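PDB 2Z1U: hydrogenase expression/formation protein HypE from Desulfovibrio vulgaris subsp. vulgaris, which binds ATP and magnesium and serves in hydrogenase maturation, probably, as in other HypE proteins, by ATP-dependent dehydration that makes the cyanide destined for the active-site iron. Local coordinates for residues 285-288 with 289-292; 241-245 with 246-250; 132-135 with 136-139; 100-103 with 104-108; 151-154 with 155-159. All coordinates share one frame; numbering follows the deposited sequence.

Contact 1 (285-288 with 289-292); sequences AALA and VLRE
Ala285 O accepts from Val289 N at 3.1 Å, the first of three successive i to i+4 bonds that tie residues 285-288 to the next turn. With Val289 CG1 anti to the backbone N (chi1 166°), CG2 falls beside that N and lies against Ala285 O, and the valine packs on Val204, Leu208 and Val212 of helix 202-212. A branched apolar residue suits this seam between two helices. The next carbonyl, Ala286 O, takes Leu290 N at 2.9 Å with the donor in the carbonyl plane, and Leu290 CG crowds the same oxygen at 3.1 Å. The small methyl of Ala286 lets the helix sit close to Leu169 and Leu208. Leu287 follows, bonded through O to Arg291 N at 3.0 Å, and its two branches separate. CD2 leans toward Leu290 CD1 (4.2 Å), while CD1 lies 3.4 Å from Arg291 NH2. The arginine chain, extended from CG to NE, runs back along the helix and turns one guanidinium face to Leu287, whose CG stands 4.3 Å above the plane, offset toward the rim. Arginine fits here because its flat group can shield an apolar neighbour while remaining exposed. Over exposed Ala288 the guanidinium passes obliquely, NH1 4.0 Å from Ala288 N. The pattern is that of an amphipathic alpha-helix, its apolar side laid on strand 167-170 and helix 202-212 of the AIR synthase-like C-terminal domain.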
# COMPACT_ATOMS: atom_id res chain seq x y z
N ALA A 285 36.05 4.88 0.53
CA ALA A 285 35.55 3.55 0.14
C ALA A 285 34.07 3.60 -0.30
O ALA A 285 33.71 3.03 -1.33
CB ALA A 285 35.77 2.53 1.26
N ALA A 286 33.22 4.31 0.45
CA ALA A 286 31.81 4.46 0.09
C ALA A 286 31.64 5.14 -1.27
O ALA A 286 30.84 4.71 -2.10
CB ALA A 286 31.02 5.22 1.18
N LEU A 287 32.40 6.21 -1.47
CA LEU A 287 32.41 6.94 -2.73
C LEU A 287 32.84 6.05 -3.90
O LEU A 287 32.30 6.18 -5.00
CB LEU A 287 33.38 8.14 -2.65
CG LEU A 287 32.84 9.53 -2.94
CD1 LEU A 287 34.00 10.46 -3.34
CD2 LEU A 287 31.69 9.57 -3.97
N ALA A 288 33.83 5.19 -3.68
CA ALA A 288 34.25 4.23 -4.70
C ALA A 288 33.08 3.33 -5.09
O ALA A 288 32.89 3.02 -6.27
CB ALA A 288 35.45 3.39 -4.23
N VAL A 289 32.30 2.91 -4.11
CA VAL A 289 31.14 2.06 -4.35
C VAL A 289 30.03 2.82 -5.10
O VAL A 289 29.47 2.32 -6.08
CB VAL A 289 30.63 1.41 -3.03
CG1 VAL A 289 29.24 0.81 -3.20
CG2 VAL A 289 31.65 0.34 -2.56
N LEU A 290 29.74 4.04 -4.67
CA LEU A 290 28.74 4.90 -5.28
C LEU A 290 29.07 5.16 -6.75
O LEU A 290 28.15 5.22 -7.60
CB LEU A 290 28.64 6.22 -4.53
CG LEU A 290 28.21 6.14 -3.06
CD1 LEU A 290 28.40 7.49 -2.39
CD2 LEU A 290 26.76 5.70 -2.97
N ARG A 291 30.34 5.31 -7.11
CA ARG A 291 30.76 5.51 -8.50
C ARG A 291 30.36 4.37 -9.44
O ARG A 291 30.19 4.58 -10.64
CB ARG A 291 32.28 5.75 -8.58
CG ARG A 291 32.69 7.14 -8.12
CD ARG A 291 34.21 7.33 -8.30
NE ARG A 291 34.64 8.59 -7.70
CZ ARG A 291 35.44 8.71 -6.64
NH1 ARG A 291 35.95 7.65 -6.02
NH2 ARG A 291 35.73 9.92 -6.21
N GLU A 292 30.18 3.18 -8.87
CA GLU A 292 29.80 2.00 -9.64
C GLU A 292 28.30 1.72 -9.60
O GLU A 292 27.84 0.83 -10.29
CB GLU A 292 30.63 0.78 -9.22
CG GLU A 292 32.11 1.01 -9.36
CD GLU A 292 32.92 -0.27 -9.40
OE1 GLU A 292 34.03 -0.23 -9.92
OE2 GLU A 292 32.45 -1.31 -8.91

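Contact 2 (241-245 with 246-250); sequences CHVLE and TAVPV
With chi1 at -174°, Val248 places CG1 opposite its backbone N and turns CG2 back to Val243 and Leu244, while Leu244, also near 180° (-172°), sends CG toward Thr246. They bring these side chains together over a single turn of 3-10 helix that ends strand 240-244 of the mixed seven-stranded sheet and leads the chain toward helix 252-260. Two i to i+3 bonds define it. Ala247 N donates to Leu244 O at 2.9 Å and Val248 N to Glu245 O at 3.2 Å, each donor standing above its carbonyl plane and off its lone pairs, in keeping with the tight winding. Val248 N also makes a weak bond to Leu244 O at 3.4 Å, giving that oxygen two donors. Ala247 suits the inside of the bend because its CB fits 4.0 Å from Leu244 CB. Thr246 stands exposed on the turn with OG1 over the leucine branch, 3.7 Å from Leu244 CG. The extended chain of Glu245 carries OE1 to Ala324 N, a hydrogen bond that joins the turn to the loop beyond strand 319-322. On the buried side, Val243 rests on Leu230 and Ile302, and Val248 on Leu226 and Leu266, so beta-branched apolar residues fill the space between sheet and helix 225-237. The two valines cross at about a right angle, with Val243 CG1 meeting Val248 CG2 at 3.8 Å.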
# COMPACT_ATOMS: atom_id res chain seq x y z
N CYS A 241 24.21 20.45 8.66
CA CYS A 241 24.84 19.95 7.46
C CYS A 241 25.48 21.10 6.72
O CYS A 241 24.85 22.14 6.51
CB CYS A 241 23.82 19.21 6.57
SG CYS A 241 23.21 17.67 7.30
N HIS A 242 26.76 20.95 6.39
CA HIS A 242 27.49 21.93 5.60
C HIS A 242 27.78 21.35 4.22
O HIS A 242 28.38 20.29 4.10
CB HIS A 242 28.79 22.36 6.31
CG HIS A 242 28.56 23.30 7.45
ND1 HIS A 242 28.71 24.67 7.33
CD2 HIS A 242 28.17 23.07 8.73
CE1 HIS A 242 28.43 25.24 8.49
NE2 HIS A 242 28.10 24.29 9.36
N VAL A 243 27.36 22.06 3.18
CA VAL A 243 27.42 21.56 1.82
C VAL A 243 28.15 22.56 0.92
O VAL A 243 28.09 23.77 1.16
CB VAL A 243 25.98 21.24 1.32
CG1 VAL A 243 25.84 21.48 -0.19
CG2 VAL A 243 25.65 19.77 1.65
N LEU A 244 28.89 22.06 -0.07
CA LEU A 244 29.64 22.94 -0.99
C LEU A 244 28.94 23.00 -2.34
O LEU A 244 28.84 21.97 -3.04
CB LEU A 244 31.08 22.42 -1.16
CG LEU A 244 32.08 23.31 -1.92
CD1 LEU A 244 32.28 24.69 -1.27
CD2 LEU A 244 33.42 22.59 -2.08
N GLU A 245 28.46 24.19 -2.73
CA GLU A 245 27.64 24.32 -3.95
C GLU A 245 28.28 23.70 -5.20
O GLU A 245 27.62 23.00 -5.96
CB GLU A 245 27.26 25.78 -4.25
CG GLU A 245 26.23 25.92 -5.39
CD GLU A 245 25.69 27.33 -5.56
OE1 GLU A 245 26.43 28.28 -5.32
OE2 GLU A 245 24.52 27.51 -5.95
N THR A 246 29.57 23.99 -5.39
CA THR A 246 30.30 23.55 -6.57
C THR A 246 30.45 22.03 -6.62
O THR A 246 30.68 21.49 -7.69
CB THR A 246 31.70 24.19 -6.70
OG1 THR A 246 32.47 23.98 -5.51
CG2 THR A 246 31.60 25.69 -7.02
N ALA A 247 30.34 21.37 -5.47
CA ALA A 247 30.50 19.91 -5.35
C ALA A 247 29.21 19.14 -5.61
O ALA A 247 29.25 17.92 -5.85
CB ALA A 247 31.10 19.53 -3.99
N VAL A 248 28.06 19.83 -5.55
CA VAL A 248 26.76 19.19 -5.86
C VAL A 248 26.65 19.09 -7.38
O VAL A 248 26.66 20.11 -8.06
CB VAL A 248 25.54 19.95 -5.26
CG1 VAL A 248 24.24 19.17 -5.49
CG2 VAL A 248 25.75 20.20 -3.78
N PRO A 249 26.59 17.84 -7.92
CA PRO A 249 26.54 17.67 -9.37
C PRO A 249 25.16 17.97 -9.94
O PRO A 249 24.16 17.49 -9.45
CB PRO A 249 26.92 16.18 -9.57
CG PRO A 249 26.46 15.51 -8.32
CD PRO A 249 26.54 16.56 -7.20
N VAL A 250 25.12 18.82 -10.96
CA VAL A 250 23.89 19.16 -11.66
C VAL A 250 24.34 19.30 -13.10
O VAL A 250 25.26 20.08 -13.38
CB VAL A 250 23.24 20.52 -11.16
CG1 VAL A 250 21.94 20.82 -11.92
CG2 VAL A 250 22.94 20.49 -9.66

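Contact 3 (132-135 with 136-139); sequences VVPR and GACD
The backbone folds from Pro134 to Ala137 through a type II beta turn, closed by a bond from Ala137 N to Pro134 O of 3.0 Å and 160° at the hydrogen, the donor tilted 27° from the carbonyl plane. It lies just past strand 124-133, where the chain leaves the outermost strand, within this chain, of the four-stranded sheet and heads for strand 141-151, on the far side of strand 87-99. Pro134 opens the turn and supplies the accepting oxygen. The two corners have residues to match. Arg135 takes the first, in an extended conformation, with its long chain pointing into the exposed surroundings. Gly136 holds the second with a positive phi (92°), where a CB would be jammed against Arg135 O. The mouth of the turn is apolar. Ala137 turns its small CB inward, 3.3 Å from Pro134 O and 4.3 Å from Pro134 CD, and against Val133 CG2 at 3.7 Å. Two backbone NH groups of the turn are held from strand 87-99 and the residue after it, Gly136 N by Glu99 OE1 and Arg135 N by Glu100 OE2. Arg341 of the second subunit packs over Val133, Pro134 and Ala137, and Phe142 of that subunit on Cys138, so the turn forms part of the dimer interface. Lys131, an ATP-binding residue, lies two residues before Val133 in the strand. Both Val133 CG2 and Cys138 SG sit between backbone N and carbonyl carbon of their own residues, and they meet at 3.5 Å.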
# COMPACT_ATOMS: atom_id res chain seq x y z
N VAL A 132 -11.17 -0.08 -9.63
CA VAL A 132 -11.52 0.74 -10.79
C VAL A 132 -12.64 1.69 -10.36
O VAL A 132 -13.71 1.24 -9.94
CB VAL A 132 -11.98 -0.11 -12.01
CG1 VAL A 132 -12.26 0.80 -13.22
CG2 VAL A 132 -10.93 -1.16 -12.37
N VAL A 133 -12.40 2.99 -10.46
CA VAL A 133 -13.40 4.00 -10.07
C VAL A 133 -14.07 4.63 -11.31
O VAL A 133 -13.47 4.64 -12.39
CB VAL A 133 -12.77 5.08 -9.13
CG1 VAL A 133 -12.37 4.47 -7.80
CG2 VAL A 133 -11.56 5.75 -9.81
N PRO A 134 -15.32 5.13 -11.17
CA PRO A 134 -16.02 5.76 -12.32
C PRO A 134 -15.26 6.91 -12.97
O PRO A 134 -14.40 7.51 -12.32
CB PRO A 134 -17.32 6.27 -11.69
CG PRO A 134 -17.56 5.36 -10.50
CD PRO A 134 -16.18 5.09 -9.97
N ARG A 135 -15.57 7.22 -14.23
CA ARG A 135 -14.91 8.31 -14.97
C ARG A 135 -14.90 9.59 -14.13
O ARG A 135 -15.94 10.00 -13.59
CB ARG A 135 -15.60 8.58 -16.32
CG ARG A 135 -15.18 7.65 -17.47
CD ARG A 135 -15.65 8.17 -18.86
NE ARG A 135 -17.11 8.29 -18.94
CZ ARG A 135 -17.77 9.03 -19.85
NH1 ARG A 135 -17.12 9.73 -20.78
NH2 ARG A 135 -19.10 9.06 -19.83
N GLY A 136 -13.73 10.21 -14.02
CA GLY A 136 -13.60 11.47 -13.29
C GLY A 136 -13.25 11.34 -11.81
O GLY A 136 -12.80 12.31 -11.19
N ALA A 137 -13.42 10.14 -11.24
CA ALA A 137 -13.14 9.92 -9.82
C ALA A 137 -11.64 9.90 -9.52
O ALA A 137 -11.23 10.12 -8.37
CB ALA A 137 -13.82 8.66 -9.33
N CYS A 138 -10.82 9.62 -10.54
CA CYS A 138 -9.37 9.79 -10.44
C CYS A 138 -8.77 10.05 -11.82
O CYS A 138 -9.36 9.69 -12.84
CB CYS A 138 -8.69 8.58 -9.77
SG CYS A 138 -8.46 7.13 -10.81
N ASP A 139 -7.60 10.70 -11.84
CA ASP A 139 -6.92 11.00 -13.10
C ASP A 139 -6.12 9.81 -13.61
O ASP A 139 -4.93 9.67 -13.31
CB ASP A 139 -6.04 12.25 -12.95
CG ASP A 139 -5.37 12.67 -14.25
OD1 ASP A 139 -5.87 12.36 -15.36
OD2 ASP A 139 -4.32 13.32 -14.16

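Contact 4 (100-103 with 104-108); sequences EGLD and MDILE
Asp103 and Ile106 make the first shell: Asp103 CB lies 3.8 Å from Ile106 CD1, and its O accepts a weak bond from Ile106 N at 3.2 Å. With CG opposite its backbone N (chi1 -176°), the aspartate swings its carboxylate over the start of the helix, where OD1 takes Asp105 N in a weak capping bond of 3.3 Å. A short acidic side chain fits this N-cap, since it can reach forward to an amide of the first turn and its negative charge probably interacts favourably with the positive end of the helix dipole. Asp105, another acid in that turn, may add to this effect. Next comes Leu102, crossing Ile106 at about a right angle. Its CD2 is 4.0 Å from Ile106 CD1, while its other branch, Leu102 CD1, lies 4.3 Å from Leu107 CB. This last pair, the residue before the cap with the fourth after it, forms a hydrophobic staple. Farther out, Leu22 and Leu8 meet Met104, whose bent, flexible chain folds against them, and Leu26, Phe96 and Leu98 enclose Leu107. The Leu107 side chain comes within about 7 Å of a bound ATP and about 6 Å of the side chain of ATP-binding Thr130. Capped and stapled, this helix start opens the helix of the beta-alpha-beta crossover from strand 87-99 to strand 124-133 in the PurM-like N-terminal domain.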
# COMPACT_ATOMS: atom_id res chain seq x y z
N GLU A 100 -12.13 4.23 -14.84
CA GLU A 100 -13.00 3.71 -15.91
C GLU A 100 -12.71 4.45 -17.21
O GLU A 100 -12.54 5.67 -17.20
CB GLU A 100 -14.48 3.89 -15.51
CG GLU A 100 -15.50 3.44 -16.55
CD GLU A 100 -16.90 4.02 -16.32
OE1 GLU A 100 -17.87 3.46 -16.86
OE2 GLU A 100 -17.03 5.05 -15.61
N GLY A 101 -12.65 3.70 -18.31
CA GLY A 101 -12.39 4.27 -19.63
C GLY A 101 -10.92 4.25 -20.04
O GLY A 101 -10.60 4.43 -21.21
N LEU A 102 -10.03 4.05 -19.07
CA LEU A 102 -8.59 4.04 -19.31
C LEU A 102 -8.21 3.09 -20.46
O LEU A 102 -8.66 1.95 -20.50
CB LEU A 102 -7.84 3.64 -18.03
CG LEU A 102 -6.41 4.09 -17.69
CD1 LEU A 102 -5.46 2.90 -17.51
CD2 LEU A 102 -5.83 5.13 -18.63
N ASP A 103 -7.41 3.61 -21.39
CA ASP A 103 -6.76 2.84 -22.44
C ASP A 103 -6.03 1.65 -21.80
O ASP A 103 -5.17 1.83 -20.94
CB ASP A 103 -5.78 3.76 -23.21
CG ASP A 103 -5.10 3.08 -24.40
OD1 ASP A 103 -5.45 1.95 -24.76
OD2 ASP A 103 -4.20 3.73 -24.99
N MET A 104 -6.41 0.44 -22.20
CA MET A 104 -5.87 -0.79 -21.62
C MET A 104 -4.39 -1.02 -21.94
O MET A 104 -3.70 -1.69 -21.18
CB MET A 104 -6.66 -2.00 -22.10
CG MET A 104 -7.98 -2.23 -21.40
SD MET A 104 -7.92 -2.86 -19.72
CE MET A 104 -6.50 -3.97 -19.72
N ASP A 105 -3.93 -0.49 -23.07
CA ASP A 105 -2.51 -0.61 -23.41
C ASP A 105 -1.63 0.25 -22.50
O ASP A 105 -0.47 -0.09 -22.28
CB ASP A 105 -2.23 -0.29 -24.88
CG ASP A 105 -0.82 -0.72 -25.30
OD1 ASP A 105 -0.06 0.14 -25.80
OD2 ASP A 105 -0.47 -1.91 -25.11
N ILE A 106 -2.18 1.35 -22.00
CA ILE A 106 -1.50 2.15 -20.97
C ILE A 106 -1.24 1.27 -19.74
O ILE A 106 -0.11 1.17 -19.27
CB ILE A 106 -2.30 3.43 -20.59
CG1 ILE A 106 -2.32 4.41 -21.76
CG2 ILE A 106 -1.73 4.08 -19.31
CD1 ILE A 106 -3.06 5.72 -21.49
N LEU A 107 -2.29 0.59 -19.28
CA LEU A 107 -2.18 -0.32 -18.13
C LEU A 107 -1.15 -1.43 -18.36
O LEU A 107 -0.31 -1.67 -17.49
CB LEU A 107 -3.55 -0.91 -17.79
CG LEU A 107 -3.62 -1.89 -16.61
CD1 LEU A 107 -3.21 -1.25 -15.29
CD2 LEU A 107 -5.03 -2.47 -16.52
N GLU A 108 -1.21 -2.10 -19.51
CA GLU A 108 -0.27 -3.17 -19.84
C GLU A 108 1.19 -2.70 -19.93
O GLU A 108 2.09 -3.39 -19.46
CB GLU A 108 -0.68 -3.90 -21.14
CG GLU A 108 0.32 -4.98 -21.56
CD GLU A 108 -0.27 -6.07 -22.43
OE1 GLU A 108 -0.75 -5.77 -23.55
OE2 GLU A 108 -0.23 -7.24 -21.99

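Contact 5 (151-154 with 155-159); sequences ILVD and PAPSG
Val153 O has Ala156 CB at 3.4 Å and the carbonyl carbon Pro155 C at 3.7 Å for neighbours, and no donor from 155-159, where the chain bends sharply. The bend rests on a cis peptide between Asp154 and Pro155, with their CA atoms 2.9 Å apart, and no hydrogen bond joins 151-154 to 155-159. Proline suits the place because its ring makes the cis form far less costly than other residues would. With Val153 CG1 anti to the carbonyl carbon (chi1 -77°), CG2 stands between N and C and reaches across the bend to Pro155 O at 3.8 Å and Pro157 CD at 4.3 Å. Ala156, small enough for the inner side, also meets Ile151 CG2 through its CB at 3.9 Å. Val209 of helix 202-212 supports Val153, and Arg161 NH1 bonds to Ala156 O. Across the dimer, Ser158 OG bonds to Asn40 OD1 of the second subunit, Asn40 being an ATP-binding residue. A proline-rich, cis-proline bend of this kind belongs to the connection from strand 141-151 to strand 167-170, which passes from the four-stranded to the seven-stranded sheet, the Pro157 side chain being about 13 Å from a bound ATP.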
# COMPACT_ATOMS: atom_id res chain seq x y z
N ILE A 151 16.68 -6.52 7.21
CA ILE A 151 17.74 -5.61 7.63
C ILE A 151 19.08 -6.34 7.68
O ILE A 151 19.16 -7.47 8.18
CB ILE A 151 17.41 -4.83 8.92
CG1 ILE A 151 16.28 -3.82 8.64
CG2 ILE A 151 18.64 -4.07 9.44
CD1 ILE A 151 15.55 -3.32 9.84
N LEU A 152 20.11 -5.70 7.11
CA LEU A 152 21.41 -6.33 6.88
C LEU A 152 22.44 -6.05 7.97
O LEU A 152 23.44 -6.76 8.07
CB LEU A 152 21.98 -5.93 5.52
CG LEU A 152 21.17 -6.31 4.27
CD1 LEU A 152 21.68 -5.54 3.06
CD2 LEU A 152 21.22 -7.82 4.01
N VAL A 153 22.22 -5.01 8.77
CA VAL A 153 23.22 -4.57 9.75
C VAL A 153 22.60 -4.03 11.03
O VAL A 153 21.48 -3.52 11.02
CB VAL A 153 24.16 -3.47 9.19
CG1 VAL A 153 25.20 -4.06 8.26
CG2 VAL A 153 23.38 -2.34 8.51
N ASP A 154 23.36 -4.13 12.12
CA ASP A 154 23.00 -3.50 13.39
C ASP A 154 24.25 -2.84 13.99
O ASP A 154 25.25 -3.52 14.21
CB ASP A 154 22.39 -4.51 14.36
CG ASP A 154 21.57 -3.85 15.46
OD1 ASP A 154 22.15 -3.17 16.32
OD2 ASP A 154 20.33 -4.02 15.47
N PRO A 155 24.20 -1.51 14.24
CA PRO A 155 23.06 -0.63 13.95
C PRO A 155 22.87 -0.35 12.45
O PRO A 155 23.84 -0.34 11.69
CB PRO A 155 23.42 0.66 14.69
CG PRO A 155 24.89 0.65 14.79
CD PRO A 155 25.31 -0.79 14.88
N ALA A 156 21.62 -0.13 12.06
CA ALA A 156 21.25 0.14 10.67
C ALA A 156 21.18 1.65 10.42
O ALA A 156 21.12 2.42 11.39
CB ALA A 156 19.92 -0.53 10.35
N PRO A 157 21.22 2.09 9.14
CA PRO A 157 21.14 3.53 8.90
C PRO A 157 19.79 4.12 9.35
O PRO A 157 18.78 3.43 9.33
CB PRO A 157 21.34 3.65 7.38
CG PRO A 157 21.99 2.35 6.97
CD PRO A 157 21.35 1.35 7.87
N SER A 158 19.82 5.38 9.78
CA SER A 158 18.67 6.05 10.35
C SER A 158 18.89 7.56 10.28
O SER A 158 20.01 8.04 10.45
CB SER A 158 18.49 5.62 11.80
OG SER A 158 17.34 6.23 12.38
N GLY A 159 17.81 8.32 10.04
CA GLY A 159 17.89 9.78 9.90
C GLY A 159 18.53 10.48 11.09
O GLY A 159 19.12 11.56 10.94

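How the contacts relate
From the N terminus the order is contact 4, contact 3, contact 5, contact 2 and contact 1, each a local contact between adjoining segments, so none nests in or crosses another. Contact 4 turns strand 87-99 into helix 104-121, and contact 3 follows the next strand, 124-133. Strand pairing makes these two touch, Val133 O lying 2.8 Å from Glu100 N in a probable hydrogen bond. Contact 5 then carries the chain between the two sheets, its centre about 41 Å from that of contact 3, though both reach the second subunit. Contact 2 ends strand 240-244, and contact 1 ends the series on helix 280-291, their centres about 17 Å apart in the C-terminal half.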